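DNA ligase (Aquifex aeolicus, PDB 3QWU) binds adenosine and calcium, and probably joins nucleic acid ends at the expense of ATP through a covalent enzyme-adenylate intermediate. Local coordinates at residues E171-M174 and E175-K179; C105-T108 and T109-P113; E196-K199 and K200-I204; S21-F25 and G26-L30. One frame throughout, in Å; residues are numbered along the deposited sequence. Where two conformers were deposited one is given.

The four contacts are all local: two helix turns, a helix start and a hairpin. Interaction 1 lies nearest the bound adenosine: the side chain of K173 comes within about 6 Å of the ligand and about 3 Å of that of E78, an adenosine-binding residue. The side chains of T108 in interaction 2 and I201 in interaction 3 stand about 11 Å and about 14 Å from the ligand. Interactions 2 and 4 touch, P106 CA lying 3.8 Å from F25 CZ, so the hairpin tip packs on the helix start. Interaction 3 lies across the chain's centre from that pair, its own centre about 46 Å from that of interaction 4.

Interaction 1: E171-M174 and E175-K179; sequences EEKM and ELIEK
E175 bends its side chain back over the preceding turn, toward E171, an i to i+4 contact on one face of helix 170-180. Its chi1 of -90° lays the chain along E171 O, the same carbonyl that accepts a 2.9 Å bond from E175 N, and the bend at chi2 keeps CD of E175 at 3.6 Å from that oxygen. Two glutamate carboxylates would then come close, E171 OE2 and E175 OE1 being 3.9 Å apart, but E171 was modelled in two conformers and this approach is doubtful. M174 takes part mainly through its main chain: M174 O accepts from E178 N at 3.1 Å, while E178 CB rests 3.5 Å from the same oxygen. K173 works on the inner side. With CG anti to the backbone N (chi1 162°), its aliphatic stem runs alongside I177 and points the same way, K173 CG meeting I177 CD1 at 3.8 Å. I177 CG1 also lies 3.4 Å from K173 O, which takes the amide hydrogen of I177. Beyond this apolar flank, K173 NZ makes salt bridges with E78 and D158 and donates to F157 O, which probably places a positive charge, matched by two carboxylates, beside the adenosine pocket. Helix 170-180 lies against strand 153-161, where L176 and I177 pack on F159, while E171, E175 and E178 lie on its exposed side.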
ATOM      1  N   GLU A 171      33.755  11.797  19.077  1.00 42.47           N
ATOM      2  CA  GLU A 171      34.603  12.346  20.141  0.60 43.29           C
ATOM      3  C   GLU A 171      34.187  13.784  20.472  1.00 43.16           C
ATOM      4  O   GLU A 171      33.928  14.132  21.628  1.00 43.10           O
ATOM      5  CB  GLU A 171      36.071  12.337  19.703  0.60 44.59           C
ATOM      6  CG  GLU A 171      37.011  13.301  20.517  0.60 47.54           C
ATOM      7  CD  GLU A 171      38.261  13.730  19.748  0.60 51.52           C
ATOM      8  OE1 GLU A 171      39.094  12.844  19.432  0.60 54.50           O
ATOM      9  OE2 GLU A 171      38.422  14.953  19.477  0.60 53.33           O
ATOM     10  N   GLU A 172      34.162  14.627  19.436  1.00 44.05           N
ATOM     11  CA  GLU A 172      33.810  16.036  19.571  1.00 45.26           C
ATOM     12  C   GLU A 172      32.430  16.169  20.147  1.00 44.00           C
ATOM     13  O   GLU A 172      32.179  17.041  20.962  1.00 43.23           O
ATOM     14  CB  GLU A 172      33.745  16.740  18.225  1.00 47.06           C
ATOM     15  CG  GLU A 172      35.076  17.196  17.597  1.00 52.85           C
ATOM     16  CD  GLU A 172      34.851  17.879  16.218  1.00 57.75           C
ATOM     17  OE1 GLU A 172      34.809  19.147  16.246  1.00 61.71           O
ATOM     18  OE2 GLU A 172      34.672  17.172  15.160  1.00 55.75           O
ATOM     19  N   LYS A 173      31.517  15.325  19.672  1.00 43.66           N
ATOM     20  CA  LYS A 173      30.132  15.359  20.133  1.00 42.47           C
ATOM     21  C   LYS A 173      30.100  14.959  21.609  1.00 42.07           C
ATOM     22  O   LYS A 173      29.580  15.690  22.427  1.00 41.23           O
ATOM     23  CB  LYS A 173      29.273  14.437  19.252  1.00 41.85           C
ATOM     24  CG  LYS A 173      27.938  14.019  19.787  1.00 39.84           C
ATOM     25  CD  LYS A 173      27.032  13.416  18.680  1.00 40.99           C
ATOM     26  CE  LYS A 173      27.152  11.851  18.517  1.00 41.45           C
ATOM     27  NZ  LYS A 173      26.672  11.265  17.161  1.00 37.73           N
ATOM     28  N   MET A 174      30.688  13.820  21.949  1.00 42.93           N
ATOM     29  CA  MET A 174      30.660  13.357  23.328  1.00 43.95           C
ATOM     30  C   MET A 174      31.322  14.377  24.282  1.00 43.80           C
ATOM     31  O   MET A 174      30.848  14.554  25.378  1.00 42.50           O
ATOM     32  CB  MET A 174      31.187  11.915  23.457  1.00 45.13           C
ATOM     33  CG  MET A 174      30.224  10.916  22.776  1.00 47.69           C
ATOM     34  SD  MET A 174      30.648   9.131  22.549  1.00 57.71           S
ATOM     35  CE  MET A 174      30.951   8.576  24.259  1.00 55.36           C
ATOM     36  N   GLU A 175      32.319  15.136  23.821  1.00 45.21           N
ATOM     37  CA  GLU A 175      32.943  16.176  24.660  1.00 45.87           C
ATOM     38  C   GLU A 175      32.024  17.374  24.910  1.00 44.55           C
ATOM     39  O   GLU A 175      31.936  17.847  26.053  1.00 44.48           O
ATOM     40  CB  GLU A 175      34.274  16.644  24.069  1.00 48.15           C
ATOM     41  CG  GLU A 175      35.472  15.812  24.571  1.00 53.03           C
ATOM     42  CD  GLU A 175      36.581  15.608  23.522  1.00 58.47           C
ATOM     43  OE1 GLU A 175      36.807  16.523  22.689  1.00 61.80           O
ATOM     44  OE2 GLU A 175      37.238  14.527  23.544  1.00 62.10           O
ATOM     45  N   LEU A 176      31.339  17.868  23.879  1.00 42.61           N
ATOM     46  CA  LEU A 176      30.411  18.971  24.092  1.00 41.99           C
ATOM     47  C   LEU A 176      29.270  18.610  25.038  1.00 41.53           C
ATOM     48  O   LEU A 176      28.853  19.432  25.843  1.00 41.41           O
ATOM     49  CB  LEU A 176      29.855  19.502  22.798  1.00 40.88           C
ATOM     50  CG  LEU A 176      30.894  20.224  21.954  1.00 42.69           C
ATOM     51  CD1 LEU A 176      30.414  20.267  20.496  1.00 38.40           C
ATOM     52  CD2 LEU A 176      31.287  21.690  22.491  1.00 39.76           C
ATOM     53  N   ILE A 177      28.753  17.394  24.925  1.00 41.87           N
ATOM     54  CA  ILE A 177      27.633  16.941  25.744  1.00 41.25           C
ATOM     55  C   ILE A 177      28.071  16.792  27.188  1.00 43.13           C
ATOM     56  O   ILE A 177      27.333  17.153  28.109  1.00 44.07           O
ATOM     57  CB  ILE A 177      27.123  15.597  25.261  1.00 41.05           C
ATOM     58  CG1 ILE A 177      26.490  15.734  23.870  1.00 42.35           C
ATOM     59  CG2 ILE A 177      26.118  15.001  26.233  1.00 36.00           C
ATOM     60  CD1 ILE A 177      26.200  14.353  23.173  1.00 41.83           C
ATOM     61  N   GLU A 178      29.280  16.292  27.400  1.00 45.11           N
ATOM     62  CA  GLU A 178      29.803  16.147  28.762  1.00 47.15           C
ATOM     63  C   GLU A 178      30.060  17.555  29.367  1.00 47.16           C
ATOM     64  O   GLU A 178      29.667  17.837  30.502  1.00 47.79           O
ATOM     65  CB  GLU A 178      31.019  15.210  28.787  1.00 47.97           C
ATOM     66  CG  GLU A 178      31.967  15.357  29.996  1.00 54.57           C
ATOM     67  CD  GLU A 178      31.596  14.503  31.258  1.00 61.19           C
ATOM     68  OE1 GLU A 178      30.414  14.087  31.429  1.00 61.50           O
ATOM     69  OE2 GLU A 178      32.521  14.274  32.091  1.00 64.98           O
ATOM     70  N   LYS A 179      30.636  18.454  28.588  1.00 46.56           N
ATOM     71  CA  LYS A 179      30.995  19.773  29.102  1.00 46.87           C
ATOM     72  C   LYS A 179      29.774  20.555  29.593  1.00 45.63           C
ATOM     73  O   LYS A 179      29.768  21.036  30.728  1.00 45.29           O
ATOM     74  CB  LYS A 179      31.732  20.569  28.026  1.00 47.59           C
ATOM     75  CG  LYS A 179      32.315  21.881  28.517  1.00 49.81           C
ATOM     76  CD  LYS A 179      33.118  22.561  27.442  1.00 51.74           C
ATOM     77  CE  LYS A 179      33.547  23.933  27.882  1.00 53.86           C
ATOM     78  NZ  LYS A 179      33.527  24.887  26.745  1.00 55.65           N
TER

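Interaction 2: C105-T108 and T109-P113; sequences CPFT and TDRLP
C105 O is gripped twice by T109, through OG1 at 2.7 Å and the backbone N at 2.9 Å, the two donors reaching it from opposite faces of the carbonyl plane. T109 can do this because its OG1 lies beside its own backbone N, chi1 -57°, turned back toward the preceding turn. C105 is also the N-cap of helix 106-115: its SG accepts from T108 N at 3.2 Å in a bond only 12° from straight, so both the side chain and the carbonyl of one residue tie down the first turn. Packing stays tight at P106 O, where D110 CB sits 3.0 Å away and D110 N donates to the same oxygen. F107 offers one face of its ring to R111 CG, which lies 4.0 Å from F107 CE1, with the guanidinium turned 86° to the ring; that group is held beyond by salt bridges to D151 and D114. A valine in place of T109 would probably leave C105 O with the amide as its one donor here and deprive A97 N of the hydroxyl that accepts from it. The methyls T108 CG2 and L112 CD2 meet only loosely, 4.3 Å apart, although L112 CG rests 3.3 Å from T108 O. P113, a proline without an amide hydrogen, kinks the helix at its exposed end. Around the buried part, T108 and L112 pack on strands 84-91 and 94-98, whereas F107 and D110 meet strand 303-310, so the helix is wedged between two sheet regions.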
ATOM      1  N   CYS A 105       9.577  25.799  14.339  1.00 40.99           N
ATOM      2  CA  CYS A 105       8.536  25.124  15.116  1.00 39.70           C
ATOM      3  C   CYS A 105       8.154  26.000  16.282  1.00 39.93           C
ATOM      4  O   CYS A 105       8.983  26.255  17.160  1.00 39.92           O
ATOM      5  CB  CYS A 105       9.033  23.806  15.667  1.00 37.86           C
ATOM      6  SG  CYS A 105       7.700  23.008  16.626  1.00 38.84           S
ATOM      7  N   PRO A 106       6.908  26.478  16.298  1.00 40.20           N
ATOM      8  CA  PRO A 106       6.469  27.355  17.381  1.00 39.82           C
ATOM      9  C   PRO A 106       6.415  26.645  18.741  1.00 38.62           C
ATOM     10  O   PRO A 106       6.646  27.259  19.775  1.00 38.46           O
ATOM     11  CB  PRO A 106       5.059  27.802  16.938  1.00 40.63           C
ATOM     12  CG  PRO A 106       4.892  27.365  15.568  1.00 41.63           C
ATOM     13  CD  PRO A 106       5.870  26.302  15.262  1.00 41.19           C
ATOM     14  N   PHE A 107       6.124  25.352  18.734  1.00 37.09           N
ATOM     15  CA  PHE A 107       6.085  24.616  19.980  1.00 35.93           C
ATOM     16  C   PHE A 107       7.494  24.376  20.497  1.00 34.30           C
ATOM     17  O   PHE A 107       7.798  24.775  21.630  1.00 34.88           O
ATOM     18  CB  PHE A 107       5.334  23.297  19.818  1.00 35.22           C
ATOM     19  CG  PHE A 107       5.553  22.325  20.944  1.00 35.28           C
ATOM     20  CD1 PHE A 107       4.870  22.453  22.118  1.00 36.50           C
ATOM     21  CD2 PHE A 107       6.439  21.282  20.806  1.00 37.01           C
ATOM     22  CE1 PHE A 107       5.030  21.555  23.128  1.00 37.50           C
ATOM     23  CE2 PHE A 107       6.637  20.395  21.828  1.00 36.77           C
ATOM     24  CZ  PHE A 107       5.916  20.521  22.989  1.00 38.41           C
ATOM     25  N   THR A 108       8.340  23.734  19.692  1.00 33.04           N
ATOM     26  CA  THR A 108       9.732  23.439  20.090  1.00 31.66           C
ATOM     27  C   THR A 108      10.488  24.722  20.443  1.00 32.77           C
ATOM     28  O   THR A 108      11.184  24.762  21.445  1.00 33.22           O
ATOM     29  CB  THR A 108      10.539  22.663  18.989  1.00 31.36           C
ATOM     30  OG1 THR A 108       9.714  21.646  18.413  1.00 25.46           O
ATOM     31  CG2 THR A 108      11.911  22.085  19.557  1.00 28.00           C
ATOM     32  N   THR A 109      10.361  25.764  19.636  1.00 35.15           N
ATOM     33  CA  THR A 109      10.997  27.064  19.951  1.00 36.55           C
ATOM     34  C   THR A 109      10.494  27.690  21.268  1.00 38.34           C
ATOM     35  O   THR A 109      11.283  28.222  22.027  1.00 38.70           O
ATOM     36  CB  THR A 109      10.790  28.114  18.839  1.00 37.56           C
ATOM     37  OG1 THR A 109      11.290  27.596  17.631  1.00 35.18           O
ATOM     38  CG2 THR A 109      11.512  29.443  19.188  1.00 36.54           C
ATOM     39  N   ASP A 110       9.184  27.653  21.508  1.00 40.03           N
ATOM     40  CA  ASP A 110       8.604  28.132  22.777  1.00 40.74           C
ATOM     41  C   ASP A 110       9.181  27.374  23.985  1.00 40.07           C
ATOM     42  O   ASP A 110       9.471  27.931  25.036  1.00 40.99           O
ATOM     43  CB  ASP A 110       7.082  27.918  22.718  1.00 41.49           C
ATOM     44  CG  ASP A 110       6.376  28.272  24.018  1.00 42.43           C
ATOM     45  OD1 ASP A 110       6.570  27.540  25.003  1.00 42.89           O
ATOM     46  OD2 ASP A 110       5.626  29.266  24.052  1.00 43.29           O
ATOM     47  N   ARG A 111       9.339  26.092  23.841  1.00 39.15           N
ATOM     48  CA  ARG A 111       9.726  25.289  24.984  1.00 38.83           C
ATOM     49  C   ARG A 111      11.238  25.035  25.167  1.00 38.92           C
ATOM     50  O   ARG A 111      11.608  24.377  26.123  1.00 38.01           O
ATOM     51  CB  ARG A 111       8.982  23.970  24.933  1.00 38.05           C
ATOM     52  CG  ARG A 111       7.475  24.100  24.979  1.00 36.64           C
ATOM     53  CD  ARG A 111       6.991  24.667  26.285  1.00 38.91           C
ATOM     54  NE  ARG A 111       7.503  23.886  27.408  1.00 39.63           N
ATOM     55  CZ  ARG A 111       7.005  22.727  27.808  1.00 38.95           C
ATOM     56  NH1 ARG A 111       7.569  22.094  28.803  1.00 36.47           N
ATOM     57  NH2 ARG A 111       5.951  22.202  27.211  1.00 42.61           N
ATOM     58  N   LEU A 112      12.101  25.587  24.296  1.00 40.11           N
ATOM     59  CA  LEU A 112      13.561  25.440  24.421  1.00 39.87           C
ATOM     60  C   LEU A 112      14.101  25.622  25.847  1.00 40.72           C
ATOM     61  O   LEU A 112      14.883  24.804  26.330  1.00 39.80           O
ATOM     62  CB  LEU A 112      14.269  26.403  23.464  1.00 40.46           C
ATOM     63  CG  LEU A 112      14.230  26.006  21.979  1.00 40.31           C
ATOM     64  CD1 LEU A 112      15.099  26.970  21.086  1.00 38.34           C
ATOM     65  CD2 LEU A 112      14.668  24.551  21.787  1.00 37.16           C
ATOM     66  N   PRO A 113      13.664  26.674  26.547  1.00 42.09           N
ATOM     67  CA  PRO A 113      14.190  26.878  27.915  1.00 42.86           C
ATOM     68  C   PRO A 113      13.829  25.809  28.942  1.00 41.77           C
ATOM     69  O   PRO A 113      14.578  25.541  29.871  1.00 42.53           O
ATOM     70  CB  PRO A 113      13.617  28.251  28.313  1.00 44.99           C
ATOM     71  CG  PRO A 113      13.293  28.950  26.933  1.00 45.60           C
ATOM     72  CD  PRO A 113      12.823  27.797  26.092  1.00 42.77           C
TER

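Interaction 3: E196-K199 and K200-I204; sequences EGIK and KIKEI
G197 O receives the amide of I201 at 2.9 Å with an N-H...O angle of 177°, almost perfectly straight, in a textbook alpha-helical i to i+4 step of the amphipathic helix 195-210. I201 also leans its side chain on that oxygen: CG1 lies beside its own backbone N, chi1 -63°, which carries it to 3.3 Å from G197 O, with CD1 close behind. Carbon thereby covers a carbonyl already engaged by an amide, on the buried side of the helix, where I201 meets L67 of helix 63-70 and F191 of strand 187-191. The exposed side is handled differently. K200 stretches its chain back along the preceding turn, with K200 CG 3.4 Å from E196 O, the oxygen that accepts from K200 N. The E196 carboxylate lies against the methylene rather than the ammonium, E196 OE1 being 3.0 Å from K200 CE but 4.1 Å from K200 NZ, beyond a salt bridge; since E196 has two conformers, this approach is doubtful. K202 lies between these two situations. Its stem packs against I198, while the bends at chi3 and chi4 turn the end away to a salt bridge with E269. The lysine is therefore hydrophobic near the backbone and ionic at its end, the apolar half being the touch of I198 CG2 on K202 CD, 3.7 Å.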
ATOM      1  N   GLU A 196      32.043 -11.318  17.614  1.00 51.90           N
ATOM      2  CA  GLU A 196      31.709 -10.831  18.971  0.60 51.34           C
ATOM      3  C   GLU A 196      30.869  -9.587  18.909  1.00 49.11           C
ATOM      4  O   GLU A 196      29.821  -9.507  19.550  1.00 48.35           O
ATOM      5  CB  GLU A 196      32.947 -10.557  19.860  0.60 52.47           C
ATOM      6  CG  GLU A 196      33.066 -11.501  21.084  0.60 54.78           C
ATOM      7  CD  GLU A 196      31.692 -11.928  21.678  0.60 55.05           C
ATOM      8  OE1 GLU A 196      30.877 -11.048  22.037  0.60 52.90           O
ATOM      9  OE2 GLU A 196      31.436 -13.152  21.789  0.60 55.86           O
ATOM     10  N   GLY A 197      31.310  -8.610  18.123  1.00 48.03           N
ATOM     11  CA  GLY A 197      30.496  -7.397  17.888  1.00 45.55           C
ATOM     12  C   GLY A 197      29.051  -7.738  17.533  1.00 44.36           C
ATOM     13  O   GLY A 197      28.077  -7.230  18.136  1.00 43.32           O
ATOM     14  N   ILE A 198      28.884  -8.654  16.595  1.00 43.57           N
ATOM     15  CA  ILE A 198      27.553  -8.992  16.160  1.00 42.39           C
ATOM     16  C   ILE A 198      26.764  -9.635  17.269  1.00 42.37           C
ATOM     17  O   ILE A 198      25.567  -9.364  17.379  1.00 41.50           O
ATOM     18  CB  ILE A 198      27.566  -9.939  14.925  1.00 43.73           C
ATOM     19  CG1 ILE A 198      28.161  -9.214  13.705  1.00 44.59           C
ATOM     20  CG2 ILE A 198      26.168 -10.485  14.610  1.00 40.40           C
ATOM     21  CD1 ILE A 198      27.392  -7.965  13.289  1.00 44.20           C
ATOM     22  N   LYS A 199      27.380 -10.492  18.086  1.00 43.44           N
ATOM     23  CA  LYS A 199      26.595 -11.128  19.146  1.00 44.51           C
ATOM     24  C   LYS A 199      26.075 -10.027  20.088  1.00 42.86           C
ATOM     25  O   LYS A 199      24.913 -10.044  20.457  1.00 42.41           O
ATOM     26  CB  LYS A 199      27.368 -12.171  19.938  1.00 46.86           C
ATOM     27  CG  LYS A 199      27.189 -13.641  19.453  1.00 54.06           C
ATOM     28  CD  LYS A 199      28.085 -14.044  18.212  1.00 58.83           C
ATOM     29  CE  LYS A 199      28.665 -15.496  18.281  1.00 61.44           C
ATOM     30  NZ  LYS A 199      30.092 -15.572  18.842  1.00 63.40           N
ATOM     31  N   LYS A 200      26.914  -9.055  20.421  1.00 41.61           N
ATOM     32  CA  LYS A 200      26.531  -8.035  21.399  1.00 40.78           C
ATOM     33  C   LYS A 200      25.445  -7.099  20.854  1.00 38.97           C
ATOM     34  O   LYS A 200      24.434  -6.837  21.528  1.00 38.27           O
ATOM     35  CB  LYS A 200      27.737  -7.244  21.842  1.00 40.89           C
ATOM     36  CG  LYS A 200      28.808  -8.122  22.505  1.00 45.65           C
ATOM     37  CD  LYS A 200      30.086  -7.318  22.773  1.00 50.92           C
ATOM     38  CE  LYS A 200      31.288  -8.213  22.880  1.00 54.15           C
ATOM     39  NZ  LYS A 200      32.556  -7.440  23.115  1.00 57.79           N
ATOM     40  N   ILE A 201      25.627  -6.637  19.622  1.00 37.53           N
ATOM     41  CA  ILE A 201      24.629  -5.794  18.993  1.00 35.16           C
ATOM     42  C   ILE A 201      23.293  -6.509  18.869  1.00 34.64           C
ATOM     43  O   ILE A 201      22.268  -5.887  18.959  1.00 33.17           O
ATOM     44  CB  ILE A 201      25.108  -5.311  17.600  1.00 35.11           C
ATOM     45  CG1 ILE A 201      26.347  -4.466  17.751  1.00 34.36           C
ATOM     46  CG2 ILE A 201      24.042  -4.505  16.881  1.00 30.51           C
ATOM     47  CD1 ILE A 201      27.085  -4.265  16.507  1.00 36.96           C
ATOM     48  N   LYS A 202      23.289  -7.816  18.647  1.00 36.73           N
ATOM     49  CA  LYS A 202      22.006  -8.555  18.560  1.00 36.79           C
ATOM     50  C   LYS A 202      21.357  -8.686  19.916  1.00 36.54           C
ATOM     51  O   LYS A 202      20.142  -8.616  20.015  1.00 35.57           O
ATOM     52  CB  LYS A 202      22.164  -9.943  17.929  1.00 37.83           C
ATOM     53  CG  LYS A 202      22.319  -9.855  16.442  1.00 40.15           C
ATOM     54  CD  LYS A 202      22.701 -11.159  15.722  1.00 42.29           C
ATOM     55  CE  LYS A 202      21.570 -12.165  15.588  1.00 43.51           C
ATOM     56  NZ  LYS A 202      21.461 -12.662  14.157  1.00 43.93           N
ATOM     57  N   GLU A 203      22.148  -8.879  20.958  1.00 36.92           N
ATOM     58  CA  GLU A 203      21.576  -8.899  22.288  1.00 38.27           C
ATOM     59  C   GLU A 203      20.924  -7.516  22.579  1.00 37.10           C
ATOM     60  O   GLU A 203      19.820  -7.439  23.149  1.00 37.24           O
ATOM     61  CB  GLU A 203      22.634  -9.262  23.303  1.00 40.33           C
ATOM     62  CG  GLU A 203      22.191  -9.217  24.769  1.00 45.81           C
ATOM     63  CD  GLU A 203      21.048 -10.202  25.129  1.00 52.34           C
ATOM     64  OE1 GLU A 203      21.231 -11.445  24.932  1.00 53.09           O
ATOM     65  OE2 GLU A 203      19.965  -9.714  25.621  1.00 55.91           O
ATOM     66  N   ILE A 204      21.573  -6.434  22.136  1.00 34.82           N
ATOM     67  CA  ILE A 204      21.074  -5.106  22.393  1.00 33.06           C
ATOM     68  C   ILE A 204      19.709  -4.891  21.730  1.00 31.27           C
ATOM     69  O   ILE A 204      18.760  -4.446  22.377  1.00 30.52           O
ATOM     70  CB  ILE A 204      22.116  -4.032  21.972  1.00 33.40           C
ATOM     71  CG1 ILE A 204      23.237  -3.990  23.044  1.00 31.43           C
ATOM     72  CG2 ILE A 204      21.450  -2.625  21.755  1.00 31.07           C
ATOM     73  CD1 ILE A 204      24.471  -3.303  22.606  1.00 30.53           C
TER

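Interaction 4: S21-F25 and G26-L30; sequences SEEAF and GLEYL
Y29 sets CG between its backbone N and carbonyl carbon, chi1 65°, which swings the ring across to E22 on the facing strand; E22 answers with chi1 -56° and a second bend at chi2 that folds its carboxylate away. The result is a CH-pi contact, E22 CB lying 3.8 Å from the ring centroid and 30° off the normal, over one face. The two residues are also a hydrogen-bonded pair of the antiparallel hairpin, E22 N to Y29 O at 2.8 Å and Y29 N to E22 O at 3.0 Å, so backbone and side chains hold the same rung. Further along, A24 and L27 form the next hydrogen-bonded pair and close a type I' turn over F25 and G26, where F25 CB and L27 CD1 approach to 3.9 Å. On the face that carries E22, A24, L27 and Y29, the Y29 hydroxyl accepts from I104 N, and E22 pairs with R31. A leucine in place of Y29 would probably strip E22 CB of its flat aromatic cover and leave I104 N without its hydroxyl partner. The other face carries S21, E23, E28 and L30, and there two carboxylates meet, E23 OE1 lying 3.5 Å from E28 OE1. Since both glutamates are exposed, solvent probably screens their repulsion, although one may hold its proton more readily than an isolated glutamate would.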
ATOM      1  N   SER A  21       9.930  30.934   0.372  1.00 69.96           N
ATOM      2  CA  SER A  21      10.238  31.878   1.431  1.00 69.09           C
ATOM      3  C   SER A  21       9.185  31.731   2.494  1.00 67.29           C
ATOM      4  O   SER A  21       8.012  31.559   2.195  1.00 67.65           O
ATOM      5  CB  SER A  21      10.290  33.311   0.915  1.00 71.07           C
ATOM      6  OG  SER A  21       9.290  33.513  -0.045  1.00 72.26           O
ATOM      7  N   GLU A  22       9.621  31.749   3.740  1.00 65.42           N
ATOM      8  CA  GLU A  22       8.721  31.676   4.864  1.00 64.09           C
ATOM      9  C   GLU A  22       9.042  32.890   5.661  1.00 64.27           C
ATOM     10  O   GLU A  22      10.098  33.483   5.469  1.00 64.99           O
ATOM     11  CB  GLU A  22       8.993  30.431   5.719  1.00 62.22           C
ATOM     12  CG  GLU A  22       8.944  29.075   4.986  1.00 61.61           C
ATOM     13  CD  GLU A  22       7.552  28.658   4.490  1.00 60.05           C
ATOM     14  OE1 GLU A  22       6.560  29.389   4.712  1.00 61.47           O
ATOM     15  OE2 GLU A  22       7.465  27.576   3.875  1.00 56.76           O
ATOM     16  N   GLU A  23       8.122  33.281   6.530  1.00 64.17           N
ATOM     17  CA  GLU A  23       8.421  34.267   7.572  1.00 64.81           C
ATOM     18  C   GLU A  23       7.839  33.771   8.885  1.00 62.59           C
ATOM     19  O   GLU A  23       6.702  33.279   8.936  1.00 62.66           O
ATOM     20  CB  GLU A  23       7.905  35.676   7.255  1.00 67.09           C
ATOM     21  CG  GLU A  23       8.237  36.680   8.397  1.00 69.88           C
ATOM     22  CD  GLU A  23       8.274  38.155   7.970  1.00 75.66           C
ATOM     23  OE1 GLU A  23       8.940  38.508   6.957  1.00 78.64           O
ATOM     24  OE2 GLU A  23       7.650  38.981   8.682  1.00 78.97           O
ATOM     25  N   ALA A  24       8.631  33.864   9.940  1.00 60.77           N
ATOM     26  CA  ALA A  24       8.200  33.355  11.230  1.00 58.89           C
ATOM     27  C   ALA A  24       9.124  33.873  12.345  1.00 58.14           C
ATOM     28  O   ALA A  24      10.347  33.920  12.188  1.00 57.55           O
ATOM     29  CB  ALA A  24       8.159  31.846  11.195  1.00 56.13           C
ATOM     30  N   PHE A  25       8.517  34.292  13.450  1.00 57.86           N
ATOM     31  CA  PHE A  25       9.234  34.843  14.591  1.00 58.00           C
ATOM     32  C   PHE A  25      10.084  36.049  14.251  1.00 59.45           C
ATOM     33  O   PHE A  25      11.074  36.311  14.935  1.00 59.41           O
ATOM     34  CB  PHE A  25      10.086  33.770  15.271  1.00 56.29           C
ATOM     35  CG  PHE A  25       9.275  32.767  16.015  1.00 56.62           C
ATOM     36  CD1 PHE A  25       8.715  31.682  15.359  1.00 56.21           C
ATOM     37  CD2 PHE A  25       9.048  32.918  17.375  1.00 56.32           C
ATOM     38  CE1 PHE A  25       7.956  30.770  16.054  1.00 54.77           C
ATOM     39  CE2 PHE A  25       8.299  32.019  18.067  1.00 55.60           C
ATOM     40  CZ  PHE A  25       7.746  30.937  17.412  1.00 55.89           C
ATOM     41  N   GLY A  26       9.684  36.794  13.220  1.00 60.83           N
ATOM     42  CA  GLY A  26      10.423  37.982  12.790  1.00 62.44           C
ATOM     43  C   GLY A  26      11.526  37.701  11.784  1.00 62.59           C
ATOM     44  O   GLY A  26      12.259  38.598  11.396  1.00 64.00           O
ATOM     45  N   LEU A  27      11.647  36.459  11.355  1.00 61.39           N
ATOM     46  CA  LEU A  27      12.729  36.066  10.477  1.00 61.92           C
ATOM     47  C   LEU A  27      12.113  35.747   9.150  1.00 62.41           C
ATOM     48  O   LEU A  27      11.065  35.093   9.086  1.00 62.38           O
ATOM     49  CB  LEU A  27      13.462  34.811  10.982  1.00 60.34           C
ATOM     50  CG  LEU A  27      14.268  34.819  12.285  1.00 60.30           C
ATOM     51  CD1 LEU A  27      13.366  34.976  13.511  1.00 59.41           C
ATOM     52  CD2 LEU A  27      15.078  33.512  12.395  1.00 58.91           C
ATOM     53  N   GLU A  28      12.793  36.179   8.095  1.00 63.47           N
ATOM     54  CA  GLU A  28      12.398  35.899   6.721  1.00 63.58           C
ATOM     55  C   GLU A  28      13.467  34.980   6.170  1.00 62.27           C
ATOM     56  O   GLU A  28      14.650  35.289   6.315  1.00 61.96           O
ATOM     57  CB  GLU A  28      12.339  37.196   5.931  1.00 65.59           C
ATOM     58  CG  GLU A  28      11.268  37.171   4.861  1.00 67.54           C
ATOM     59  CD  GLU A  28      11.045  38.558   4.219  1.00 70.20           C
ATOM     60  OE1 GLU A  28      11.452  39.596   4.802  1.00 67.91           O
ATOM     61  OE2 GLU A  28      10.456  38.589   3.122  1.00 70.82           O
ATOM     62  N   TYR A  29      13.069  33.848   5.585  1.00 60.18           N
ATOM     63  CA  TYR A  29      14.048  32.840   5.168  1.00 59.32           C
ATOM     64  C   TYR A  29      13.566  32.049   3.966  1.00 59.25           C
ATOM     65  O   TYR A  29      12.399  32.135   3.592  1.00 59.65           O
ATOM     66  CB  TYR A  29      14.457  31.904   6.344  1.00 57.23           C
ATOM     67  CG  TYR A  29      13.373  31.000   6.931  1.00 55.74           C
ATOM     68  CD1 TYR A  29      13.432  29.608   6.808  1.00 55.94           C
ATOM     69  CD2 TYR A  29      12.312  31.529   7.645  1.00 56.49           C
ATOM     70  CE1 TYR A  29      12.441  28.775   7.389  1.00 53.57           C
ATOM     71  CE2 TYR A  29      11.313  30.713   8.217  1.00 55.33           C
ATOM     72  CZ  TYR A  29      11.377  29.343   8.088  1.00 54.46           C
ATOM     73  OH  TYR A  29      10.356  28.589   8.645  1.00 51.83           O
ATOM     74  N   LEU A  30      14.485  31.321   3.337  1.00 59.18           N
ATOM     75  CA  LEU A  30      14.150  30.405   2.243  1.00 59.39           C
ATOM     76  C   LEU A  30      14.238  28.986   2.775  1.00 57.78           C
ATOM     77  O   LEU A  30      15.159  28.670   3.536  1.00 56.74           O
ATOM     78  CB  LEU A  30      15.099  30.611   1.076  1.00 60.90           C
ATOM     79  CG  LEU A  30      14.989  31.996   0.397  1.00 62.80           C
ATOM     80  CD1 LEU A  30      15.711  33.145   1.200  1.00 64.30           C
ATOM     81  CD2 LEU A  30      15.512  31.926  -1.003  1.00 58.43           C
TER